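Pyroglutamyl-peptidase I (Fervidobacterium islandicum, PDB 6LTQ) catalyses the hydrolytic removal of an N-terminal pyroglutamyl residue from peptides, and comes from a thermophilic, keratin-degrading bacterium. Local coordinates at residues L15-T20 against I75-H80; P32-V37 against T52-V57; E68-N73 against Y161-R166; T127-K132 against P173-F178. All coordinates share one frame; numbering follows the deposited sequence.

Interaction 1: residues L15-T20 against I75-H80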
loop_
_atom_site.group_PDB
_atom_site.type_symbol
_atom_site.label_atom_id
_atom_site.label_comp_id
_atom_site.label_asym_id
_atom_site.label_seq_id
_atom_site.Cartn_x
_atom_site.Cartn_y
_atom_site.Cartn_z
ATOM N N LEU D 15 14.381 5.585 -37.698
ATOM C CA LEU D 15 13.196 6.053 -36.987
ATOM C C LEU D 15 13.445 7.401 -36.325
ATOM O O LEU D 15 14.439 7.581 -35.618
ATOM C CB LEU D 15 12.762 5.020 -35.946
ATOM C CG LEU D 15 12.220 3.724 -36.550
ATOM C CD1 LEU D 15 12.182 2.601 -35.523
ATOM C CD2 LEU D 15 10.845 3.952 -37.173
ATOM N N SER D 16 12.539 8.350 -36.556
ATOM C CA SER D 16 12.568 9.634 -35.869
ATOM C C SER D 16 11.740 9.507 -34.591
ATOM O O SER D 16 10.540 9.203 -34.649
ATOM C CB SER D 16 12.036 10.760 -36.752
ATOM O OG SER D 16 10.707 10.499 -37.168
ATOM N N VAL D 17 12.376 9.742 -33.449
ATOM C CA VAL D 17 11.775 9.515 -32.137
ATOM C C VAL D 17 11.688 10.835 -31.398
ATOM O O VAL D 17 12.698 11.533 -31.248
ATOM C CB VAL D 17 12.598 8.492 -31.338
ATOM C CG1 VAL D 17 12.077 8.374 -29.918
ATOM C CG2 VAL D 17 12.583 7.160 -32.060
ATOM N N LEU D 18 10.484 11.166 -30.900
ATOM C CA LEU D 18 10.279 12.332 -30.050
ATOM C C LEU D 18 10.219 11.849 -28.607
ATOM O O LEU D 18 9.341 11.052 -28.254
ATOM C CB LEU D 18 9.002 13.075 -30.427
ATOM C CG LEU D 18 8.632 14.204 -29.476
ATOM C CD1 LEU D 18 9.764 15.239 -29.386
ATOM C CD2 LEU D 18 7.306 14.870 -29.870
ATOM N N LEU D 19 11.194 12.271 -27.802
ATOM C CA LEU D 19 11.266 11.970 -26.376
ATOM C C LEU D 19 10.899 13.218 -25.594
ATOM O O LEU D 19 11.577 14.246 -25.705
ATOM C CB LEU D 19 12.667 11.491 -25.994
ATOM C CG LEU D 19 12.882 11.094 -24.537
ATOM C CD1 LEU D 19 12.150 9.754 -24.255
ATOM C CD2 LEU D 19 14.374 10.977 -24.259
ATOM N N THR D 20 9.822 13.144 -24.816
ATOM C CA THR D 20 9.362 14.311 -24.081
ATOM C C THR D 20 9.405 14.065 -22.579
ATOM O O THR D 20 9.312 12.926 -22.108
ATOM C CB THR D 20 7.937 14.720 -24.501
ATOM O OG1 THR D 20 7.001 13.751 -24.021
ATOM C CG2 THR D 20 7.828 14.798 -26.022
ATOM N N ILE D 75 7.815 13.107 -36.960
ATOM C CA ILE D 75 8.051 12.193 -35.842
ATOM C C ILE D 75 7.389 10.858 -36.147
ATOM O O ILE D 75 6.187 10.813 -36.436
ATOM C CB ILE D 75 7.485 12.754 -34.519
ATOM C CG1 ILE D 75 8.128 14.093 -34.149
ATOM C CG2 ILE D 75 7.603 11.714 -33.386
ATOM C CD1 ILE D 75 9.655 14.052 -34.049
ATOM N N ASP D 76 8.154 9.771 -36.060
ATOM C CA ASP D 76 7.580 8.431 -36.182
ATOM C C ASP D 76 7.041 7.855 -34.861
ATOM O O ASP D 76 6.001 7.179 -34.863
ATOM C CB ASP D 76 8.604 7.455 -36.734
ATOM C CG ASP D 76 9.104 7.863 -38.101
ATOM O OD1 ASP D 76 10.320 7.709 -38.355
ATOM O OD2 ASP D 76 8.283 8.359 -38.909
ATOM N N ILE D 77 7.768 8.005 -33.749
ATOM C CA ILE D 77 7.367 7.426 -32.461
ATOM C C ILE D 77 7.520 8.479 -31.385
ATOM O O ILE D 77 8.594 9.075 -31.235
ATOM C CB ILE D 77 8.201 6.193 -32.080
ATOM C CG1 ILE D 77 8.418 5.291 -33.286
ATOM C CG2 ILE D 77 7.529 5.428 -30.922
ATOM C CD1 ILE D 77 9.537 4.317 -33.084
ATOM N N ALA D 78 6.476 8.658 -30.591
ATOM C CA ALA D 78 6.524 9.542 -29.443
ATOM C C ALA D 78 6.729 8.663 -28.218
ATOM O O ALA D 78 5.986 7.696 -28.016
ATOM C CB ALA D 78 5.243 10.365 -29.327
ATOM N N LEU D 79 7.775 8.945 -27.457
ATOM C CA LEU D 79 8.041 8.269 -26.190
ATOM C C LEU D 79 7.876 9.353 -25.141
ATOM O O LEU D 79 8.774 10.179 -24.940
ATOM C CB LEU D 79 9.432 7.641 -26.172
ATOM C CG LEU D 79 9.858 6.823 -24.944
ATOM C CD1 LEU D 79 8.798 5.782 -24.609
ATOM C CD2 LEU D 79 11.225 6.144 -25.175
ATOM N N HIS D 80 6.707 9.386 -24.507
ATOM C CA HIS D 80 6.404 10.411 -23.527
ATOM C C HIS D 80 6.796 9.918 -22.141
ATOM O O HIS D 80 6.381 8.827 -21.725
ATOM C CB HIS D 80 4.918 10.760 -23.532
ATOM C CG HIS D 80 4.432 11.350 -24.813
ATOM N ND1 HIS D 80 4.928 12.532 -25.330
ATOM C CD2 HIS D 80 3.475 10.931 -25.672
ATOM C CE1 HIS D 80 4.297 12.807 -26.460
ATOM N NE2 HIS D 80 3.411 11.852 -26.689
#

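Interaction 2: residues P32-V37 against T52-V57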
loop_
_atom_site.group_PDB
_atom_site.type_symbol
_atom_site.label_atom_id
_atom_site.label_comp_id
_atom_site.label_asym_id
_atom_site.label_seq_id
_atom_site.Cartn_x
_atom_site.Cartn_y
_atom_site.Cartn_z
ATOM N N PRO D 32 11.696 13.880 -12.710
ATOM C CA PRO D 32 12.553 12.854 -13.327
ATOM C C PRO D 32 12.442 12.787 -14.842
ATOM O O PRO D 32 13.435 12.466 -15.506
ATOM C CB PRO D 32 12.071 11.545 -12.667
ATOM C CG PRO D 32 10.666 11.840 -12.228
ATOM C CD PRO D 32 10.696 13.289 -11.797
ATOM N N SER D 33 11.256 13.011 -15.412
ATOM C CA SER D 33 11.144 13.007 -16.872
ATOM C C SER D 33 12.030 14.086 -17.500
ATOM O O SER D 33 12.726 13.825 -18.485
ATOM C CB SER D 33 9.686 13.146 -17.315
ATOM O OG SER D 33 9.086 14.351 -16.885
ATOM N N MET D 34 11.996 15.303 -16.957
ATOM C CA MET D 34 12.842 16.377 -17.490
ATOM C C MET D 34 14.326 16.026 -17.360
ATOM O O MET D 34 15.099 16.188 -18.313
ATOM C CB MET D 34 12.522 17.688 -16.759
ATOM C CG MET D 34 13.281 18.978 -17.232
ATOM S SD MET D 34 12.591 20.380 -16.329
ATOM C CE MET D 34 13.826 21.631 -16.702
ATOM N N ARG D 35 14.740 15.498 -16.200
ATOM C CA ARG D 35 16.157 15.174 -16.016
ATOM C C ARG D 35 16.631 14.097 -16.985
ATOM O O ARG D 35 17.735 14.201 -17.532
ATOM C CB ARG D 35 16.430 14.718 -14.585
ATOM C CG ARG D 35 16.114 15.751 -13.551
ATOM C CD ARG D 35 17.286 16.683 -13.332
ATOM N NE ARG D 35 18.497 15.956 -12.973
ATOM C CZ ARG D 35 18.887 15.738 -11.722
ATOM N NH1 ARG D 35 20.010 15.069 -11.485
ATOM N NH2 ARG D 35 18.153 16.184 -10.709
ATOM N N ILE D 36 15.825 13.050 -17.209
ATOM C CA ILE D 36 16.221 11.993 -18.145
ATOM C C ILE D 36 16.340 12.545 -19.558
ATOM O O ILE D 36 17.246 12.171 -20.319
ATOM C CB ILE D 36 15.227 10.814 -18.117
ATOM C CG1 ILE D 36 15.220 10.101 -16.769
ATOM C CG2 ILE D 36 15.544 9.802 -19.242
ATOM C CD1 ILE D 36 14.154 8.991 -16.726
ATOM N N VAL D 37 15.386 13.391 -19.956
ATOM C CA VAL D 37 15.420 13.949 -21.302
ATOM C C VAL D 37 16.693 14.778 -21.486
ATOM O O VAL D 37 17.395 14.647 -22.499
ATOM C CB VAL D 37 14.152 14.782 -21.568
ATOM C CG1 VAL D 37 14.330 15.619 -22.849
ATOM C CG2 VAL D 37 12.915 13.879 -21.708
ATOM N N THR D 52 14.092 15.808 -28.707
ATOM C CA THR D 52 13.697 15.956 -27.315
ATOM C C THR D 52 12.862 17.214 -27.140
ATOM O O THR D 52 12.977 18.169 -27.916
ATOM C CB THR D 52 14.901 15.999 -26.368
ATOM O OG1 THR D 52 15.739 17.118 -26.689
ATOM C CG2 THR D 52 15.697 14.689 -26.462
ATOM N N LEU D 53 12.003 17.201 -26.121
ATOM C CA LEU D 53 11.129 18.336 -25.868
ATOM C C LEU D 53 10.628 18.265 -24.436
ATOM O O LEU D 53 10.146 17.215 -24.007
ATOM C CB LEU D 53 9.963 18.337 -26.862
ATOM C CG LEU D 53 8.900 19.395 -26.580
ATOM C CD1 LEU D 53 9.494 20.776 -26.833
ATOM C CD2 LEU D 53 7.727 19.178 -27.520
ATOM N N ILE D 54 10.741 19.371 -23.706
ATOM C CA ILE D 54 10.177 19.493 -22.368
ATOM C C ILE D 54 8.854 20.239 -22.473
ATOM O O ILE D 54 8.785 21.323 -23.070
ATOM C CB ILE D 54 11.143 20.209 -21.413
ATOM C CG1 ILE D 54 12.488 19.485 -21.373
ATOM C CG2 ILE D 54 10.541 20.304 -20.019
ATOM C CD1 ILE D 54 12.387 18.054 -20.924
ATOM N N LEU D 55 7.803 19.655 -21.912
ATOM C CA LEU D 55 6.469 20.232 -21.990
ATOM C C LEU D 55 6.082 20.902 -20.687
ATOM O O LEU D 55 6.490 20.464 -19.602
ATOM C CB LEU D 55 5.440 19.140 -22.318
ATOM C CG LEU D 55 5.706 18.410 -23.623
ATOM C CD1 LEU D 55 4.808 17.173 -23.714
ATOM C CD2 LEU D 55 5.472 19.327 -24.830
ATOM N N PRO D 56 5.276 21.954 -20.758
ATOM C CA PRO D 56 4.754 22.553 -19.534
ATOM C C PRO D 56 3.650 21.686 -18.947
ATOM O O PRO D 56 2.874 21.052 -19.661
ATOM C CB PRO D 56 4.187 23.893 -20.013
ATOM C CG PRO D 56 3.782 23.613 -21.422
ATOM C CD PRO D 56 4.787 22.646 -21.970
ATOM N N VAL D 57 3.559 21.715 -17.630
ATOM C CA VAL D 57 2.464 21.044 -16.948
ATOM C C VAL D 57 1.292 22.018 -16.944
ATOM O O VAL D 57 1.026 22.709 -15.952
ATOM C CB VAL D 57 2.877 20.592 -15.541
ATOM C CG1 VAL D 57 1.712 19.870 -14.852
ATOM C CG2 VAL D 57 4.125 19.685 -15.639
#

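Interaction 3: residues E68-N73 against Y161-R166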
loop_
_atom_site.group_PDB
_atom_site.type_symbol
_atom_site.label_atom_id
_atom_site.label_comp_id
_atom_site.label_asym_id
_atom_site.label_seq_id
_atom_site.Cartn_x
_atom_site.Cartn_y
_atom_site.Cartn_z
ATOM N N GLU D 68 2.757 22.204 -31.676
ATOM C CA GLU D 68 3.676 23.083 -32.388
ATOM C C GLU D 68 4.903 22.311 -32.838
ATOM O O GLU D 68 5.382 22.493 -33.964
ATOM C CB GLU D 68 4.071 24.247 -31.466
ATOM C CG GLU D 68 5.139 25.214 -31.981
ATOM C CD GLU D 68 5.588 26.241 -30.918
ATOM O OE1 GLU D 68 5.896 25.851 -29.762
ATOM O OE2 GLU D 68 5.623 27.450 -31.237
ATOM N N TYR D 69 5.378 21.381 -32.002
ATOM C CA TYR D 69 6.510 20.556 -32.408
ATOM C C TYR D 69 6.096 19.559 -33.470
ATOM O O TYR D 69 6.844 19.322 -34.426
ATOM C CB TYR D 69 7.131 19.816 -31.223
ATOM C CG TYR D 69 8.543 19.364 -31.531
ATOM C CD1 TYR D 69 8.791 18.192 -32.245
ATOM C CD2 TYR D 69 9.628 20.137 -31.142
ATOM C CE1 TYR D 69 10.097 17.794 -32.545
ATOM C CE2 TYR D 69 10.925 19.755 -31.437
ATOM C CZ TYR D 69 11.160 18.588 -32.137
ATOM O OH TYR D 69 12.466 18.221 -32.422
ATOM N N TYR D 70 4.916 18.950 -33.319
ATOM C CA TYR D 70 4.458 18.030 -34.354
ATOM C C TYR D 70 4.310 18.747 -35.693
ATOM O O TYR D 70 4.588 18.144 -36.742
ATOM C CB TYR D 70 3.130 17.360 -33.967
ATOM C CG TYR D 70 3.224 16.126 -33.081
ATOM C CD1 TYR D 70 4.171 15.122 -33.308
ATOM C CD2 TYR D 70 2.344 15.970 -32.022
ATOM C CE1 TYR D 70 4.240 13.997 -32.481
ATOM C CE2 TYR D 70 2.404 14.854 -31.195
ATOM C CZ TYR D 70 3.346 13.873 -31.424
ATOM O OH TYR D 70 3.382 12.776 -30.583
ATOM N N LYS D 71 3.822 20.008 -35.697
ATOM C CA LYS D 71 3.810 20.666 -37.001
ATOM C C LYS D 71 5.193 20.986 -37.535
ATOM O O LYS D 71 5.401 20.909 -38.749
ATOM C CB LYS D 71 2.923 21.889 -37.134
ATOM C CG LYS D 71 2.490 21.619 -38.570
ATOM C CD LYS D 71 1.285 22.006 -39.293
ATOM C CE LYS D 71 0.625 23.333 -39.123
ATOM N NZ LYS D 71 -0.314 23.206 -40.344
ATOM N N THR D 72 6.175 21.249 -36.701
ATOM C CA THR D 72 7.416 21.735 -37.299
ATOM C C THR D 72 8.485 20.650 -37.502
ATOM O O THR D 72 9.573 20.951 -38.016
ATOM C CB THR D 72 7.925 22.943 -36.494
ATOM O OG1 THR D 72 8.105 22.568 -35.125
ATOM C CG2 THR D 72 6.833 24.042 -36.568
ATOM N N ASN D 73 8.202 19.401 -37.128
ATOM C CA ASN D 73 9.118 18.281 -37.322
ATOM C C ASN D 73 8.318 17.023 -37.643
ATOM O O ASN D 73 7.141 16.912 -37.282
ATOM C CB ASN D 73 9.999 18.046 -36.088
ATOM C CG ASN D 73 10.574 19.338 -35.512
ATOM O OD1 ASN D 73 9.881 20.090 -34.811
ATOM N ND2 ASN D 73 11.852 19.592 -35.789
ATOM N N TYR D 161 -3.167 10.898 -24.731
ATOM C CA TYR D 161 -4.354 10.779 -25.574
ATOM C C TYR D 161 -4.205 11.624 -26.829
ATOM O O TYR D 161 -4.526 11.175 -27.936
ATOM C CB TYR D 161 -5.605 11.184 -24.796
ATOM C CG TYR D 161 -6.882 11.033 -25.608
ATOM C CD1 TYR D 161 -7.349 12.075 -26.412
ATOM C CD2 TYR D 161 -7.619 9.850 -25.575
ATOM C CE1 TYR D 161 -8.499 11.943 -27.162
ATOM C CE2 TYR D 161 -8.789 9.717 -26.316
ATOM C CZ TYR D 161 -9.227 10.767 -27.110
ATOM O OH TYR D 161 -10.395 10.627 -27.869
ATOM N N TYR D 162 -3.678 12.839 -26.673
ATOM C CA TYR D 162 -3.482 13.710 -27.830
ATOM C C TYR D 162 -2.643 13.018 -28.900
ATOM O O TYR D 162 -3.016 13.000 -30.078
ATOM C CB TYR D 162 -2.839 15.031 -27.391
ATOM C CG TYR D 162 -2.796 16.042 -28.528
ATOM C CD1 TYR D 162 -1.740 16.055 -29.433
ATOM C CD2 TYR D 162 -3.833 16.947 -28.712
ATOM C CE1 TYR D 162 -1.718 16.962 -30.483
ATOM C CE2 TYR D 162 -3.819 17.855 -29.748
ATOM C CZ TYR D 162 -2.762 17.858 -30.630
ATOM O OH TYR D 162 -2.763 18.765 -31.664
ATOM N N SER D 163 -1.521 12.400 -28.503
ATOM C CA SER D 163 -0.650 11.767 -29.486
ATOM C C SER D 163 -1.291 10.537 -30.111
ATOM O O SER D 163 -1.170 10.324 -31.325
ATOM C CB SER D 163 0.709 11.389 -28.865
ATOM O OG SER D 163 1.482 12.552 -28.580
ATOM N N LEU D 164 -1.966 9.697 -29.309
ATOM C CA LEU D 164 -2.585 8.520 -29.906
ATOM C C LEU D 164 -3.765 8.912 -30.798
ATOM O O LEU D 164 -4.001 8.263 -31.823
ATOM C CB LEU D 164 -3.016 7.527 -28.811
ATOM C CG LEU D 164 -1.877 6.708 -28.153
ATOM C CD1 LEU D 164 -2.391 5.919 -26.903
ATOM C CD2 LEU D 164 -1.252 5.739 -29.105
ATOM N N HIS D 165 -4.506 9.961 -30.431
ATOM C CA HIS D 165 -5.592 10.433 -31.289
ATOM C C HIS D 165 -5.058 11.049 -32.580
ATOM O O HIS D 165 -5.541 10.733 -33.673
ATOM C CB HIS D 165 -6.454 11.447 -30.554
ATOM C CG HIS D 165 -7.579 11.979 -31.387
ATOM N ND1 HIS D 165 -8.514 11.158 -31.982
ATOM C CD2 HIS D 165 -7.913 13.245 -31.734
ATOM C CE1 HIS D 165 -9.382 11.897 -32.652
ATOM N NE2 HIS D 165 -9.038 13.168 -32.519
ATOM N N ARG D 166 -4.073 11.950 -32.468
ATOM C CA ARG D 166 -3.449 12.520 -33.659
ATOM C C ARG D 166 -2.885 11.422 -34.547
ATOM O O ARG D 166 -2.964 11.503 -35.780
ATOM C CB ARG D 166 -2.347 13.501 -33.261
ATOM C CG ARG D 166 -1.882 14.413 -34.410
ATOM C CD ARG D 166 -0.610 15.162 -34.034
ATOM N NE ARG D 166 -0.395 16.376 -34.827
ATOM C CZ ARG D 166 0.110 16.386 -36.059
ATOM N NH1 ARG D 166 0.276 17.545 -36.694
ATOM N NH2 ARG D 166 0.448 15.244 -36.659
#

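Interaction 4: residues T127-K132 against P173-F178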
loop_
_atom_site.group_PDB
_atom_site.type_symbol
_atom_site.label_atom_id
_atom_site.label_comp_id
_atom_site.label_asym_id
_atom_site.label_seq_id
_atom_site.Cartn_x
_atom_site.Cartn_y
_atom_site.Cartn_z
ATOM N N THR D 127 -2.199 2.020 -26.699
ATOM C CA THR D 127 -1.005 2.027 -27.542
ATOM C C THR D 127 -0.978 0.797 -28.437
ATOM O O THR D 127 -1.498 -0.271 -28.095
ATOM C CB THR D 127 0.295 2.066 -26.717
ATOM O OG1 THR D 127 1.420 2.163 -27.611
ATOM C CG2 THR D 127 0.457 0.780 -25.898
ATOM N N ARG D 128 -0.391 0.964 -29.620
ATOM C CA ARG D 128 -0.138 -0.163 -30.496
ATOM C C ARG D 128 1.278 -0.690 -30.363
ATOM O O ARG D 128 1.608 -1.700 -30.988
ATOM C CB ARG D 128 -0.430 0.223 -31.951
ATOM C CG ARG D 128 -1.789 0.887 -32.131
ATOM C CD ARG D 128 -2.101 1.145 -33.609
ATOM N NE ARG D 128 -1.159 2.074 -34.230
ATOM C CZ ARG D 128 -0.279 1.735 -35.171
ATOM N NH1 ARG D 128 -0.202 0.477 -35.603
ATOM N NH2 ARG D 128 0.536 2.652 -35.674
ATOM N N VAL D 129 2.110 -0.045 -29.543
ATOM C CA VAL D 129 3.434 -0.574 -29.231
ATOM C C VAL D 129 3.274 -1.890 -28.478
ATOM O O VAL D 129 2.321 -2.081 -27.709
ATOM C CB VAL D 129 4.229 0.458 -28.401
ATOM C CG1 VAL D 129 5.596 -0.071 -27.969
ATOM C CG2 VAL D 129 4.369 1.776 -29.160
ATOM N N LYS D 130 4.209 -2.813 -28.702
ATOM C CA LYS D 130 4.184 -4.122 -28.048
ATOM C C LYS D 130 4.602 -3.944 -26.589
ATOM O O LYS D 130 5.741 -4.189 -26.191
ATOM C CB LYS D 130 5.087 -5.100 -28.773
ATOM C CG LYS D 130 4.700 -5.318 -30.230
ATOM C CD LYS D 130 5.734 -6.184 -30.922
ATOM C CE LYS D 130 5.509 -7.658 -30.612
ATOM N NZ LYS D 130 4.710 -8.343 -31.673
ATOM N N ILE D 131 3.649 -3.487 -25.777
ATOM C CA ILE D 131 4.004 -2.989 -24.455
ATOM C C ILE D 131 4.446 -4.121 -23.528
ATOM O O ILE D 131 5.322 -3.920 -22.672
ATOM C CB ILE D 131 2.834 -2.162 -23.888
ATOM C CG1 ILE D 131 3.236 -1.453 -22.591
ATOM C CG2 ILE D 131 1.557 -3.002 -23.721
ATOM C CD1 ILE D 131 2.208 -0.388 -22.175
ATOM N N LYS D 132 3.892 -5.330 -23.686
ATOM C CA LYS D 132 4.338 -6.428 -22.830
ATOM C C LYS D 132 5.781 -6.801 -23.128
ATOM O O LYS D 132 6.538 -7.174 -22.217
ATOM C CB LYS D 132 3.445 -7.661 -23.013
ATOM C CG LYS D 132 1.996 -7.447 -22.633
ATOM C CD LYS D 132 1.817 -7.211 -21.154
ATOM C CE LYS D 132 1.485 -8.516 -20.458
ATOM N NZ LYS D 132 0.445 -9.262 -21.215
ATOM N N PRO D 173 2.038 10.921 -34.875
ATOM C CA PRO D 173 3.127 9.932 -35.047
ATOM C C PRO D 173 2.614 8.530 -35.462
ATOM O O PRO D 173 1.412 8.393 -35.355
ATOM C CB PRO D 173 3.761 9.905 -33.644
ATOM C CG PRO D 173 2.629 10.241 -32.709
ATOM C CD PRO D 173 1.786 11.253 -33.453
ATOM N N LYS D 174 3.413 7.572 -35.944
ATOM C CA LYS D 174 2.903 6.227 -36.169
ATOM C C LYS D 174 2.593 5.500 -34.853
ATOM O O LYS D 174 1.686 4.647 -34.793
ATOM C CB LYS D 174 3.918 5.509 -37.042
ATOM C CG LYS D 174 3.685 5.756 -38.532
ATOM C CD LYS D 174 3.574 7.139 -39.056
ATOM C CE LYS D 174 2.942 6.821 -40.405
ATOM N NZ LYS D 174 2.112 7.884 -40.854
ATOM N N HIS D 175 3.376 5.781 -33.811
ATOM C CA HIS D 175 3.210 5.094 -32.540
ATOM C C HIS D 175 3.397 6.086 -31.405
ATOM O O HIS D 175 4.088 7.102 -31.538
ATOM C CB HIS D 175 4.212 3.939 -32.393
ATOM C CG HIS D 175 3.827 2.669 -33.094
ATOM N ND1 HIS D 175 2.720 1.928 -32.736
ATOM C CD2 HIS D 175 4.441 1.968 -34.080
ATOM C CE1 HIS D 175 2.649 0.848 -33.491
ATOM N NE2 HIS D 175 3.686 0.844 -34.311
ATOM N N ALA D 176 2.781 5.782 -30.275
ATOM C CA ALA D 176 3.053 6.535 -29.072
ATOM C C ALA D 176 3.027 5.581 -27.890
ATOM O O ALA D 176 2.252 4.618 -27.877
ATOM C CB ALA D 176 2.044 7.652 -28.882
ATOM N N LEU D 177 3.926 5.834 -26.937
ATOM C CA LEU D 177 3.985 5.109 -25.671
ATOM C C LEU D 177 4.256 6.119 -24.562
ATOM O O LEU D 177 5.060 7.045 -24.740
ATOM C CB LEU D 177 5.073 4.019 -25.702
ATOM C CG LEU D 177 5.327 3.187 -24.431
ATOM C CD1 LEU D 177 4.088 2.351 -24.026
ATOM C CD2 LEU D 177 6.530 2.292 -24.600
ATOM N N PHE D 178 3.579 5.963 -23.419
ATOM C CA PHE D 178 3.834 6.809 -22.260
ATOM C C PHE D 178 4.488 5.969 -21.169
ATOM O O PHE D 178 4.025 4.863 -20.872
ATOM C CB PHE D 178 2.560 7.469 -21.727
ATOM C CG PHE D 178 2.849 8.619 -20.822
ATOM C CD1 PHE D 178 3.302 8.406 -19.518
ATOM C CD2 PHE D 178 2.755 9.919 -21.286
ATOM C CE1 PHE D 178 3.635 9.469 -18.696
ATOM C CE2 PHE D 178 3.081 10.982 -20.466
ATOM C CZ PHE D 178 3.526 10.761 -19.175
HETATM O O HOH W 1 0.973 3.310 -30.962
HETATM O O HOH W 2 -0.769 4.339 -32.798
#

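Interaction 1: residues L15-T20 against I75-H80
Leu18, Ile77 and Ser16 are among the residues that bury the most surface where two adjacent parallel strands of the central sheet meet, a register supported by four consecutive bridges from Val17–Ile77 to Thr20–His80. The backbone of Leu18 works in both directions: its N donates to Ile77 O (2.8 Å) and its O receives Leu79 N (2.7 Å). Its CB lies against CG2 of Ile75 at 3.5 Å, on the face covered by helix 59-72. Ile77 faces the other way, and its CD1 comes to 4.0 Å from CD1 of Leu15 near the C-terminal Leu217 and Ile221.

Ser16 fixes the start of the ladder. Its carbonyl oxygen accepts from both Asp76 N and Ile77 N, while its own N meets Asp76 OD1 at 2.9 Å in a nearly straight bond (173°), on the anti side of the carboxylate and 35° out of its plane. With OG set between the backbone N and the carbonyl carbon (chi1 58°), the hydroxyl also takes Asp76 N and bonds Asn74 O. At the far end, Thr20 OG1 hydrogen-bonds ND1 at the ring edge of His80, 2.7 Å away.

Interaction 2: residues P32-V37 against T52-V57
Ile54 points toward the helix and sets its CD1 between Met34 and Val37, which is how helix 32-40 packs on strand 48-55 within the beta-alpha-beta crossover that begins with strand 15-22. The helix segment runs nearly antiparallel to strand 52-55, at 157°, with 8.9 Å between the axes at closest approach. No hydrogen bond crosses this interface, so the evidence for the fit is the meeting of apolar groups.

The isoleucine is folded rather than extended: CG1 stands beside the backbone N (chi1 -56°) and the second torsion bends CD1 round, where it lies 3.7 Å from CG1 of Val37 and 3.9 Å from CG of Met34. These two neighbours meet it differently. Met34 crosses Ile54 at about a right angle, touching with CG and CB, while its extended chain carries SD and CE onward. Val37 instead slides past Ile54 in the opposite direction, its CG1 lying against CD1 of Ile54.

On the helix side, Ile36 turns to helix 203-215 and Val37 also packs on Leu19, so the helix lies against more than one element. Leu53 points away from the helix and packs on Tyr69 of helix 59-72. Val37 passes Thr52 in the same opposed fashion, its CG1 coming to 3.6 Å from CB and 4.0 Å from CG2 of Thr52.

Interaction 3: residues E68-N73 against Y161-R166
Ser163 OG is gripped by Tyr70 OH, 2.8 Å away, and by His80 NE2 of strand 77-83; a weak bond to Val159 O is added from its own helix. The serine oxygen lies at the edge of the Tyr70 ring and in its plane, and either hydroxyl could be the donor.

Along the same tyrosine runs Arg166, pointing in the opposite direction and extended from CG to NE after leaving its helix with CG anti to the backbone N (chi1 -165°). Its CD comes to 3.7 Å from Tyr70 CD2, and the guanidinium presents one face to Tyr70 CB, which sits 3.7 Å above that plane. Ring and guanidinium are turned 31° apart, so this is not a flat stack. Glu67 forms a salt bridge with Arg166 NE and also takes the hydroxyl of Tyr162, while Arg166 NH2 reaches Thr172 O. A leucine in place of Tyr70 would probably leave Ser163 OG without one of its partners and the arginine methylene without the ring it lies along.

Helices 59-72 and 158-170 thus meet through side chains, the axes of segments 68-72 and 161-166 coming no nearer than 12.9 Å, with Tyr70 also packed on Ala78 and His80 of strand 77-83.

Interaction 4: residues T127-K132 against P173-F178
Thr127 and Ala176 join the loop before helix 131-140 to strand 175-181 of the central sheet, and the loop is shaped there by an ST turn. The direct hydrogen bonds come first. Thr127 OG1, anti to its own N (chi1 -176°), donates to Ala176 O at 2.6 Å and accepts from Val129 N at 3.0 Å, so one hydroxyl both closes the turn and ties it to the strand. Replacing Thr127 by a valine is likely to leave Ala176 O without this donor and Val129 N without its acceptor, freeing the turn to shift. Arg128 NH2 is modelled very close to Lys174 O, a bond whose exact length is doubtful.

Water bonds form a second group: one water accepts from Arg128 N and Ala176 N and is bound to His175 ND1 at 2.8 Å, while another links Arg128 NE to Lys174 O.

Stacking is the third kind. The guanidinium of Arg128 lies over one face of the His175 ring, centres 4.1 Å apart and planes at 19°.

Apolar contacts complete the set: Val129 CG2 approaches His175 CB at 3.9 Å, and Ile131 CD1 meets Leu177 CD1 at 3.8 Å.

In the fold
Interactions 1, 2 and 4 all reach one sheet. Leu19 O to Leu53 N (3.0 Å) connects interaction 1 with interaction 2, and Ala78 O to Leu177 N (3.0 Å) connects it with interaction 4; interactions 2 and 4 lie on opposite sides of the chain's centre, their own centres about 19 Å apart. Interaction 3 packs on this sheet through helices: His80 NE2 to Ser163 OG (2.8 Å) ties it to interaction 1, while Leu164 CD2 meets Ala176 CB of interaction 4 at 3.8 Å. Helix 158-170 of interaction 3 starts just after Cys156, present as cysteinesulfonic acid; pyroglutamyl peptidases of this type are cysteine peptidases, so this helix probably borders the active site.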